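Local atomic coordinates of Alpha/beta hydrolase (Novosphingobium aromaticivorans, PDB entry 3BWX), a protein that is probably a hydrolase of the alpha/beta hydrolase family that also binds calcium, its natural substrate not being established. Residues Ala22-Ile27 with Asp55-Cys60; Leu127-Pro132 with Val232-Thr237; Arg150-Trp155 with Arg184-Gly189. The protein carries 1 engineered substitution. One frame throughout, in Å; residues are numbered along the deposited sequence.

Interaction 1 (Ala22-Ile27 with Asp55-Cys60)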
loop_
_atom_site.group_PDB
_atom_site.type_symbol
_atom_site.label_atom_id
_atom_site.label_comp_id
_atom_site.label_asym_id
_atom_site.label_seq_id
_atom_site.Cartn_x
_atom_site.Cartn_y
_atom_site.Cartn_z
ATOM N N ALA A 22 6.841 -1.232 13.694
ATOM C CA ALA A 22 6.455 -0.043 14.469
ATOM C C ALA A 22 7.669 0.857 14.631
ATOM O O ALA A 22 8.756 0.408 15.055
ATOM C CB ALA A 22 5.898 -0.452 15.856
ATOM N N TYR A 23 7.507 2.115 14.270
ATOM C CA TYR A 23 8.548 3.118 14.411
ATOM C C TYR A 23 8.108 4.089 15.460
ATOM O O TYR A 23 7.032 4.653 15.415
ATOM C CB TYR A 23 8.775 3.873 13.107
ATOM C CG TYR A 23 9.218 3.017 11.927
ATOM C CD1 TYR A 23 8.321 2.151 11.287
ATOM C CD2 TYR A 23 10.509 3.048 11.440
ATOM C CE1 TYR A 23 8.704 1.387 10.196
ATOM C CE2 TYR A 23 10.885 2.302 10.342
ATOM C CZ TYR A 23 9.988 1.436 9.734
ATOM O OH TYR A 23 10.395 0.721 8.643
ATOM N N GLU A 24 8.970 4.314 16.431
ATOM C CA GLU A 24 8.639 5.141 17.575
ATOM C C GLU A 24 8.634 6.614 17.171
ATOM O O GLU A 24 9.359 7.044 16.255
ATOM C CB GLU A 24 9.621 4.886 18.712
ATOM C CG GLU A 24 9.205 5.543 20.008
ATOM C CD GLU A 24 7.852 5.039 20.530
ATOM O OE1 GLU A 24 6.763 5.552 20.086
ATOM O OE2 GLU A 24 7.898 4.108 21.383
ATOM N N GLY A 25 7.795 7.376 17.847
ATOM C CA GLY A 25 7.716 8.804 17.611
ATOM C C GLY A 25 6.764 9.490 18.558
ATOM O O GLY A 25 6.299 8.905 19.539
ATOM N N ASP A 26 6.454 10.724 18.187
ATOM C CA ASP A 26 5.687 11.676 18.981
ATOM C C ASP A 26 4.318 11.106 19.369
ATOM O O ASP A 26 3.429 10.969 18.528
ATOM C CB ASP A 26 5.561 12.962 18.145
ATOM C CG ASP A 26 4.943 14.135 18.913
ATOM O OD1 ASP A 26 4.410 13.967 20.024
ATOM O OD2 ASP A 26 4.988 15.244 18.322
ATOM N N ILE A 27 4.152 10.838 20.661
ATOM C CA ILE A 27 2.899 10.300 21.226
ATOM C C ILE A 27 1.807 11.390 21.303
ATOM O O ILE A 27 0.629 11.094 21.572
ATOM C CB ILE A 27 3.187 9.634 22.627
ATOM C CG1 ILE A 27 2.008 8.805 23.179
ATOM C CG2 ILE A 27 3.496 10.669 23.676
ATOM C CD1 ILE A 27 1.522 7.686 22.271
ATOM N N ASP A 55 9.345 12.236 14.485
ATOM C CA ASP A 55 8.306 13.253 14.313
ATOM C C ASP A 55 6.907 12.655 14.378
ATOM O O ASP A 55 5.972 13.295 14.793
ATOM C CB ASP A 55 8.462 13.971 12.987
ATOM C CG ASP A 55 9.702 14.850 12.940
ATOM O OD1 ASP A 55 10.245 15.250 13.986
ATOM O OD2 ASP A 55 10.120 15.157 11.822
ATOM N N TRP A 56 6.791 11.422 13.955
ATOM C CA TRP A 56 5.581 10.624 13.971
ATOM C C TRP A 56 5.843 9.168 14.391
ATOM O O TRP A 56 6.895 8.575 14.078
ATOM C CB TRP A 56 4.974 10.560 12.547
ATOM C CG TRP A 56 4.601 11.904 12.013
ATOM C CD1 TRP A 56 5.424 12.741 11.371
ATOM C CD2 TRP A 56 3.350 12.611 12.177
ATOM N NE1 TRP A 56 4.791 13.920 11.077
ATOM C CE2 TRP A 56 3.515 13.869 11.572
ATOM C CE3 TRP A 56 2.082 12.289 12.736
ATOM C CZ2 TRP A 56 2.475 14.799 11.520
ATOM C CZ3 TRP A 56 1.053 13.242 12.674
ATOM C CH2 TRP A 56 1.272 14.455 12.077
ATOM N N ARG A 57 4.887 8.611 15.114
ATOM C CA ARG A 57 4.836 7.160 15.258
ATOM C C ARG A 57 4.370 6.578 13.930
ATOM O O ARG A 57 3.427 7.105 13.338
ATOM C CB ARG A 57 3.864 6.714 16.330
ATOM C CG ARG A 57 4.250 7.236 17.704
ATOM C CD ARG A 57 3.173 6.881 18.724
ATOM N NE ARG A 57 2.021 7.773 18.595
ATOM C CZ ARG A 57 0.801 7.514 19.043
ATOM N NH1 ARG A 57 0.512 6.351 19.621
ATOM N NH2 ARG A 57 -0.141 8.422 18.912
ATOM N N VAL A 58 4.932 5.463 13.499
ATOM C CA VAL A 58 4.558 4.929 12.201
ATOM C C VAL A 58 4.348 3.430 12.345
ATOM O O VAL A 58 5.205 2.741 12.928
ATOM C CB VAL A 58 5.635 5.176 11.107
ATOM C CG1 VAL A 58 5.111 4.737 9.715
ATOM C CG2 VAL A 58 6.139 6.621 11.004
ATOM N N LEU A 59 3.198 2.959 11.868
ATOM C CA LEU A 59 2.850 1.528 11.864
ATOM C C LEU A 59 2.765 1.068 10.406
ATOM O O LEU A 59 2.009 1.666 9.596
ATOM C CB LEU A 59 1.479 1.283 12.491
ATOM C CG LEU A 59 1.318 1.276 14.004
ATOM C CD1 LEU A 59 1.239 2.684 14.424
ATOM C CD2 LEU A 59 0.078 0.447 14.471
ATOM N N CYS A 60 3.464 -0.034 10.088
ATOM C CA CYS A 60 3.529 -0.586 8.727
ATOM C C CYS A 60 3.111 -2.033 8.772
ATOM O O CYS A 60 3.950 -2.936 8.840
ATOM C CB CYS A 60 4.908 -0.453 8.144
ATOM S SG CYS A 60 5.484 1.236 7.987
HETATM O O HOH W 1 2.638 10.061 16.015
HETATM O O HOH W 2 6.589 15.577 16.223
#

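Interaction 2 (Leu127-Pro132 with Val232-Thr237)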
loop_
_atom_site.group_PDB
_atom_site.type_symbol
_atom_site.label_atom_id
_atom_site.label_comp_id
_atom_site.label_asym_id
_atom_site.label_seq_id
_atom_site.Cartn_x
_atom_site.Cartn_y
_atom_site.Cartn_z
ATOM N N LEU A 127 -3.908 9.048 -0.493
ATOM C CA LEU A 127 -4.259 7.975 -1.429
ATOM C C LEU A 127 -3.170 7.988 -2.485
ATOM O O LEU A 127 -2.986 8.986 -3.192
ATOM C CB LEU A 127 -5.629 8.161 -2.083
ATOM C CG LEU A 127 -6.891 7.971 -1.232
ATOM C CD1 LEU A 127 -8.135 8.339 -2.068
ATOM C CD2 LEU A 127 -6.971 6.513 -0.696
ATOM N N ASN A 128 -2.437 6.906 -2.577
ATOM C CA ASN A 128 -1.341 6.819 -3.533
ATOM C C ASN A 128 -1.754 5.991 -4.730
ATOM O O ASN A 128 -1.804 4.753 -4.704
ATOM C CB ASN A 128 -0.112 6.262 -2.896
ATOM C CG ASN A 128 1.047 6.162 -3.850
ATOM O OD1 ASN A 128 1.170 6.941 -4.803
ATOM N ND2 ASN A 128 1.935 5.236 -3.569
ATOM N N ASP A 129 -2.088 6.721 -5.783
ATOM C CA ASP A 129 -2.369 6.180 -7.127
ATOM C C ASP A 129 -3.528 5.204 -7.150
ATOM O O ASP A 129 -3.480 4.120 -7.753
ATOM C CB ASP A 129 -1.119 5.620 -7.838
ATOM C CG ASP A 129 -1.226 5.704 -9.363
ATOM O OD1 ASP A 129 -1.282 6.826 -9.841
ATOM O OD2 ASP A 129 -1.327 4.670 -10.050
ATOM N N VAL A 130 -4.573 5.559 -6.438
ATOM C CA VAL A 130 -5.786 4.799 -6.473
ATOM C C VAL A 130 -6.937 5.765 -6.222
ATOM O O VAL A 130 -6.792 6.758 -5.515
ATOM C CB VAL A 130 -5.759 3.654 -5.485
ATOM C CG1 VAL A 130 -5.638 4.149 -4.051
ATOM C CG2 VAL A 130 -6.933 2.723 -5.753
ATOM N N GLY A 131 -8.075 5.450 -6.824
ATOM C CA GLY A 131 -9.287 6.241 -6.685
ATOM C C GLY A 131 -10.540 5.396 -6.847
ATOM O O GLY A 131 -10.462 4.207 -7.042
ATOM N N PRO A 132 -11.720 6.036 -6.735
ATOM C CA PRO A 132 -12.992 5.309 -6.808
ATOM C C PRO A 132 -13.362 4.837 -8.208
ATOM O O PRO A 132 -14.417 4.231 -8.369
ATOM C CB PRO A 132 -13.997 6.339 -6.313
ATOM C CG PRO A 132 -13.380 7.689 -6.695
ATOM C CD PRO A 132 -11.915 7.482 -6.504
ATOM N N VAL A 232 -3.992 13.263 -2.683
ATOM C CA VAL A 232 -4.018 12.237 -3.709
ATOM C C VAL A 232 -2.735 12.347 -4.531
ATOM O O VAL A 232 -2.472 13.408 -5.109
ATOM C CB VAL A 232 -5.241 12.346 -4.610
ATOM C CG1 VAL A 232 -5.240 11.194 -5.628
ATOM C CG2 VAL A 232 -6.509 12.312 -3.819
ATOM N N LEU A 233 -1.927 11.313 -4.570
ATOM C CA LEU A 233 -0.772 11.218 -5.440
ATOM C C LEU A 233 -1.153 10.396 -6.668
ATOM O O LEU A 233 -1.821 9.368 -6.598
ATOM C CB LEU A 233 0.438 10.564 -4.695
ATOM C CG LEU A 233 1.020 11.356 -3.504
ATOM C CD1 LEU A 233 1.896 10.511 -2.591
ATOM C CD2 LEU A 233 1.778 12.600 -3.986
ATOM N N ARG A 234 -0.692 10.800 -7.829
ATOM C CA ARG A 234 -0.956 10.082 -9.063
ATOM C C ARG A 234 0.341 10.005 -9.870
ATOM O O ARG A 234 1.012 11.035 -10.059
ATOM C CB ARG A 234 -2.030 10.810 -9.913
ATOM C CG ARG A 234 -2.326 10.068 -11.173
ATOM C CD ARG A 234 -3.295 10.749 -12.089
ATOM N NE ARG A 234 -3.331 9.883 -13.256
ATOM C CZ ARG A 234 -2.681 10.051 -14.408
ATOM N NH1 ARG A 234 -2.046 11.190 -14.707
ATOM N NH2 ARG A 234 -2.721 9.099 -15.316
ATOM N N GLY A 235 0.661 8.825 -10.403
ATOM C CA GLY A 235 1.681 8.733 -11.416
ATOM C C GLY A 235 1.182 9.285 -12.745
ATOM O O GLY A 235 0.115 8.870 -13.185
ATOM N N GLU A 236 1.966 10.161 -13.388
ATOM C CA GLU A 236 1.559 10.795 -14.635
ATOM C C GLU A 236 1.042 9.786 -15.668
ATOM O O GLU A 236 0.076 10.067 -16.399
ATOM C CB GLU A 236 2.740 11.534 -15.214
ATOM C CG GLU A 236 2.399 12.310 -16.492
ATOM C CD GLU A 236 3.523 13.233 -16.889
ATOM O OE1 GLU A 236 4.656 12.723 -17.009
ATOM O OE2 GLU A 236 3.253 14.435 -17.072
ATOM N N THR A 237 1.667 8.612 -15.717
ATOM C CA THR A 237 1.337 7.593 -16.704
ATOM C C THR A 237 0.544 6.406 -16.149
ATOM O O THR A 237 0.433 5.356 -16.783
ATOM C CB THR A 237 2.600 7.078 -17.432
ATOM O OG1 THR A 237 3.350 6.222 -16.576
ATOM C CG2 THR A 237 3.479 8.239 -17.867
#

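Interaction 3 (Arg150-Trp155 with Arg184-Gly189)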
loop_
_atom_site.group_PDB
_atom_site.type_symbol
_atom_site.label_atom_id
_atom_site.label_comp_id
_atom_site.label_asym_id
_atom_site.label_seq_id
_atom_site.Cartn_x
_atom_site.Cartn_y
_atom_site.Cartn_z
ATOM N N ARG A 150 7.319 -16.517 -11.082
ATOM C CA ARG A 150 8.737 -16.478 -11.513
ATOM C C ARG A 150 9.674 -16.318 -10.337
ATOM O O ARG A 150 9.390 -15.567 -9.421
ATOM C CB ARG A 150 8.988 -15.395 -12.539
ATOM C CG ARG A 150 8.935 -15.919 -13.980
ATOM C CD ARG A 150 9.310 -14.842 -15.008
ATOM N NE ARG A 150 10.717 -14.852 -15.417
ATOM C CZ ARG A 150 11.279 -13.927 -16.203
ATOM N NH1 ARG A 150 10.568 -12.910 -16.679
ATOM N NH2 ARG A 150 12.555 -14.029 -16.540
ATOM N N ASN A 151 10.808 -17.023 -10.382
ATOM C CA ASN A 151 11.812 -16.959 -9.326
ATOM C C ASN A 151 13.208 -16.979 -9.975
ATOM O O ASN A 151 13.335 -17.376 -11.138
ATOM C CB ASN A 151 11.653 -18.095 -8.332
ATOM C CG ASN A 151 11.809 -19.460 -8.969
ATOM O OD1 ASN A 151 12.895 -19.943 -9.126
ATOM N ND2 ASN A 151 10.686 -20.066 -9.376
ATOM N N PHE A 152 14.224 -16.566 -9.203
ATOM C CA PHE A 152 15.554 -16.247 -9.757
ATOM C C PHE A 152 16.680 -16.735 -8.910
ATOM O O PHE A 152 16.505 -16.851 -7.694
ATOM C CB PHE A 152 15.671 -14.740 -9.920
ATOM C CG PHE A 152 14.551 -14.164 -10.721
ATOM C CD1 PHE A 152 14.620 -14.131 -12.101
ATOM C CD2 PHE A 152 13.399 -13.729 -10.115
ATOM C CE1 PHE A 152 13.556 -13.653 -12.857
ATOM C CE2 PHE A 152 12.323 -13.268 -10.866
ATOM C CZ PHE A 152 12.417 -13.231 -12.236
ATOM N N GLU A 153 17.833 -16.988 -9.540
ATOM C CA GLU A 153 19.044 -17.360 -8.795
ATOM C C GLU A 153 19.717 -16.160 -8.185
ATOM O O GLU A 153 20.326 -16.280 -7.135
ATOM C CB GLU A 153 20.064 -18.150 -9.653
ATOM C CG GLU A 153 21.235 -18.750 -8.796
ATOM C CD GLU A 153 21.987 -19.919 -9.432
ATOM O OE1 GLU A 153 22.917 -19.635 -10.225
ATOM O OE2 GLU A 153 21.702 -21.125 -9.091
ATOM N N THR A 154 19.649 -15.014 -8.872
ATOM C CA THR A 154 20.371 -13.816 -8.432
ATOM C C THR A 154 19.507 -12.586 -8.404
ATOM O O THR A 154 18.499 -12.483 -9.154
ATOM C CB THR A 154 21.559 -13.550 -9.372
ATOM O OG1 THR A 154 21.153 -12.978 -10.641
ATOM C CG2 THR A 154 22.304 -14.834 -9.643
ATOM N N TRP A 155 19.915 -11.612 -7.580
ATOM C CA TRP A 155 19.205 -10.339 -7.499
ATOM C C TRP A 155 19.254 -9.556 -8.820
ATOM O O TRP A 155 18.307 -8.839 -9.172
ATOM C CB TRP A 155 19.743 -9.503 -6.345
ATOM C CG TRP A 155 19.182 -9.968 -5.032
ATOM C CD1 TRP A 155 19.859 -10.627 -4.053
ATOM C CD2 TRP A 155 17.822 -9.848 -4.568
ATOM N NE1 TRP A 155 19.013 -10.932 -3.015
ATOM C CE2 TRP A 155 17.764 -10.441 -3.298
ATOM C CE3 TRP A 155 16.658 -9.313 -5.120
ATOM C CZ2 TRP A 155 16.587 -10.524 -2.566
ATOM C CZ3 TRP A 155 15.483 -9.374 -4.389
ATOM C CH2 TRP A 155 15.461 -9.984 -3.114
ATOM N N ARG A 184 12.419 -4.893 -1.956
ATOM C CA ARG A 184 11.188 -4.585 -1.235
ATOM C C ARG A 184 10.042 -5.550 -1.497
ATOM O O ARG A 184 9.192 -5.763 -0.604
ATOM C CB ARG A 184 10.696 -3.174 -1.524
ATOM C CG ARG A 184 11.579 -2.090 -0.997
ATOM C CD ARG A 184 11.130 -0.731 -1.396
ATOM N NE ARG A 184 12.030 0.244 -0.869
ATOM C CZ ARG A 184 11.873 1.563 -0.973
ATOM N NH1 ARG A 184 10.905 2.081 -1.714
ATOM N NH2 ARG A 184 12.776 2.358 -0.430
ATOM N N ILE A 185 10.008 -6.147 -2.692
ATOM C CA ILE A 185 8.872 -6.951 -3.111
ATOM C C ILE A 185 9.179 -8.450 -3.232
ATOM O O ILE A 185 8.272 -9.274 -3.376
ATOM C CB ILE A 185 8.238 -6.353 -4.394
ATOM C CG1 ILE A 185 9.049 -6.638 -5.659
ATOM C CG2 ILE A 185 8.010 -4.833 -4.208
ATOM C CD1 ILE A 185 8.361 -6.006 -6.886
HETATM N N MSE A 186 10.470 -8.794 -3.159
HETATM C CA MSE A 186 10.907 -10.168 -3.292
HETATM C C MSE A 186 11.801 -10.511 -2.126
HETATM O O MSE A 186 12.307 -9.653 -1.424
HETATM C CB MSE A 186 11.637 -10.423 -4.638
HETATM C CG MSE A 186 10.962 -9.850 -5.833
HETATM SE SE MSE A 186 11.775 -10.384 -7.488
HETATM C CE MSE A 186 11.187 -12.186 -7.471
ATOM N N VAL A 187 12.036 -11.798 -1.957
ATOM C CA VAL A 187 12.821 -12.303 -0.825
ATOM C C VAL A 187 13.627 -13.532 -1.242
ATOM O O VAL A 187 13.197 -14.314 -2.072
ATOM C CB VAL A 187 11.885 -12.610 0.368
ATOM C CG1 VAL A 187 10.992 -13.790 0.071
ATOM C CG2 VAL A 187 12.706 -12.922 1.594
ATOM N N LEU A 188 14.809 -13.678 -0.672
ATOM C CA LEU A 188 15.581 -14.888 -0.839
ATOM C C LEU A 188 14.954 -15.928 0.064
ATOM O O LEU A 188 15.066 -15.837 1.287
ATOM C CB LEU A 188 17.036 -14.646 -0.455
ATOM C CG LEU A 188 17.952 -15.873 -0.502
ATOM C CD1 LEU A 188 18.066 -16.544 -1.867
ATOM C CD2 LEU A 188 19.299 -15.428 -0.001
ATOM N N GLY A 189 14.253 -16.870 -0.548
ATOM C CA GLY A 189 13.578 -17.944 0.160
ATOM C C GLY A 189 14.426 -19.110 0.630
ATOM O O GLY A 189 15.666 -19.120 0.501
#

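Interaction 1 (Ala22-Ile27 with Asp55-Cys60)
Y23 and V58 pair through their backbones where strand 17-23 runs antiparallel to strand 58-61, near one side of the mixed sheet of the alpha/beta hydrolase fold. Y23 N donates to V58 O at 2.7 Å. V58 N returns a bond to Y23 O at 3.0 Å. A22 and L59 form the neighbouring non-hydrogen-bonded pair.

Apolar contacts follow on one face of the sheet. Y23 CB lies 3.9 Å from V58 CB. The first torsion of Y23 (chi1 -61°) sets CG anti to the carbonyl carbon, and the ring edge then passes V58 O. Further along, Y23 CE1 is 3.9 Å from C60 SG, an oblique sulfur-aromatic contact. Helix 46-52 packs here, with A49 touching both Y23 and V58.

Past the pair the strands give way to loop. The chains are so close here that a CB on G25 would run into W56 O and R57 N. G25 O lies 3.2 Å from R57 CG. A bend at chi3 (-77°) turns the R57 guanidinium across I27, whose CD1 sits over one face, 3.1 Å from R57 NH1. R57 NE makes a weak bond to D26 O, while R57 NH2 bonds to R29 O.

Two waters bridge the loops. One accepts from R57 N at 2.8 Å and also bonds D26 O. The other joins D26 OD2 and D55 O. A direct bond ties D26 OD1 to S28 OG.

The chemistry thus changes along the contact: direct backbone bonds with apolar cover at the buried strand end, then, in the more exposed loops, water bridges and an arginine held mainly by R29 O, with a weak bond to D26 O.

Interaction 2 (Leu127-Pro132 with Val232-Thr237)
D129 reaches over to the backbone of R234 and G235, just beyond the parallel pairing of strands 122-128 and 230-235. Its CG is anti to the backbone N (chi1 -152°), which turns the carboxylate to the neighbouring strand. G235 N donates to D129 OD1 at 2.8 Å, from above the carboxylate plane rather than within it. D129 OD1 also lies 3.4 Å from R234 CA. The arginine's extended chain then leads off, and its NE bonds to L241 O.

N128 and L233 point to one face of the sheet and cross at a slant. N128 OD1 touches L233 CB at 3.7 Å. That oxygen is buried with no hydrogen-bond partner in the model, whereas ND2 bonds to T104 OG1 and P267 O. L127 and V232 point to the other face, where both meet M249 of helix 243-250.

The backbones hold this register. L233 N donates to L127 O at 2.9 Å, and D129 N to L233 O at 2.8 Å.

D129 OD2 bonds to H265 ND1 and S238 OG. A GxSxG sequence pattern, not an established nucleophile, lies nearby at S105. This is consistent with D129 being the acid of a Ser-His-Asp triad. Most alpha/beta hydrolases carry the acid after the next strand, here 230-235; some place it after the equivalent of 122-128. With an alanine here, H265 ND1, S238 OG and G235 N would probably lose their carboxylate partner, and the histidine would be freer to turn.

The chemistry implies a division of labour: OD1 is held by G235 N, and OD2 is shared by H265 and S238.

Interaction 3 (Arg150-Trp155 with Arg184-Gly189)
M186 makes a Met-aromatic contact with F152 and also packs on W155. The side chains bring the short, weakly bonded strand 151-152 and the start of helix 155-166 against strand 186-188. Strand 194-196 lies between the two strands in a small antiparallel sheet. This sheet belongs to the long insertion between strands 122-128 and 230-235, the usual place of the cap in alpha/beta hydrolases.

M186 is a selenomethionine, just past the end of helix 175-185. Its CB points at segment 150-155. The chain bends at chi3 (72°), which carries the methyl to the edge of the F152 ring. There M186 CE lies 3.7 Å from F152 CE2 and 3.8 Å from F152 CD2, near the ring plane. M186 SE is farther off, 5.5 Å from the F152 ring centroid and oblique to it. The two side chains cross at about a right angle. I194 and F196 of the middle strand and A158 of helix 155-166 also touch M186.

W155 begins helix 155-166, right after T154, whose OG1 caps H157 N. The W155 indole runs past M186 in the opposite direction. W155 CZ3 meets M186 CB at 4.0 Å. The six-membered end of the ring also reaches the following backbone, with W155 CZ2 at 4.1 Å from L188 N. L179, A182 and K183 of helix 175-185 touch the indole too.

F152 presses on its own segment as well, with CZ over one face of the R150 guanidinium, offset toward the rim. The contact between segments is apolar packing, and M186 O sits at the edge of the W155 ring, near its plane, 3.6 Å from CH2 of W155.

Interactions 1 and 2 lie in the same mixed sheet, their centres 25 Å apart. Interaction 1 joins strands 17-23 and 58-61. Interaction 2 joins strands 122-128 and 230-235, beyond strands 32-35 and 99-104. Interaction 3 lies 29 Å from interaction 1 and 27 Å from interaction 2 between centres. None touches another; nearest atoms are about 10 to 13 Å apart. Along the chain interaction 1 closes first. Interaction 3 then falls inside the loop that interaction 2 closes. Interaction 2 thus lies at the strand end that holds D129, the possible acid of a triad, while interaction 3 lies in the inserted part, in a sheet separate from the core sheet.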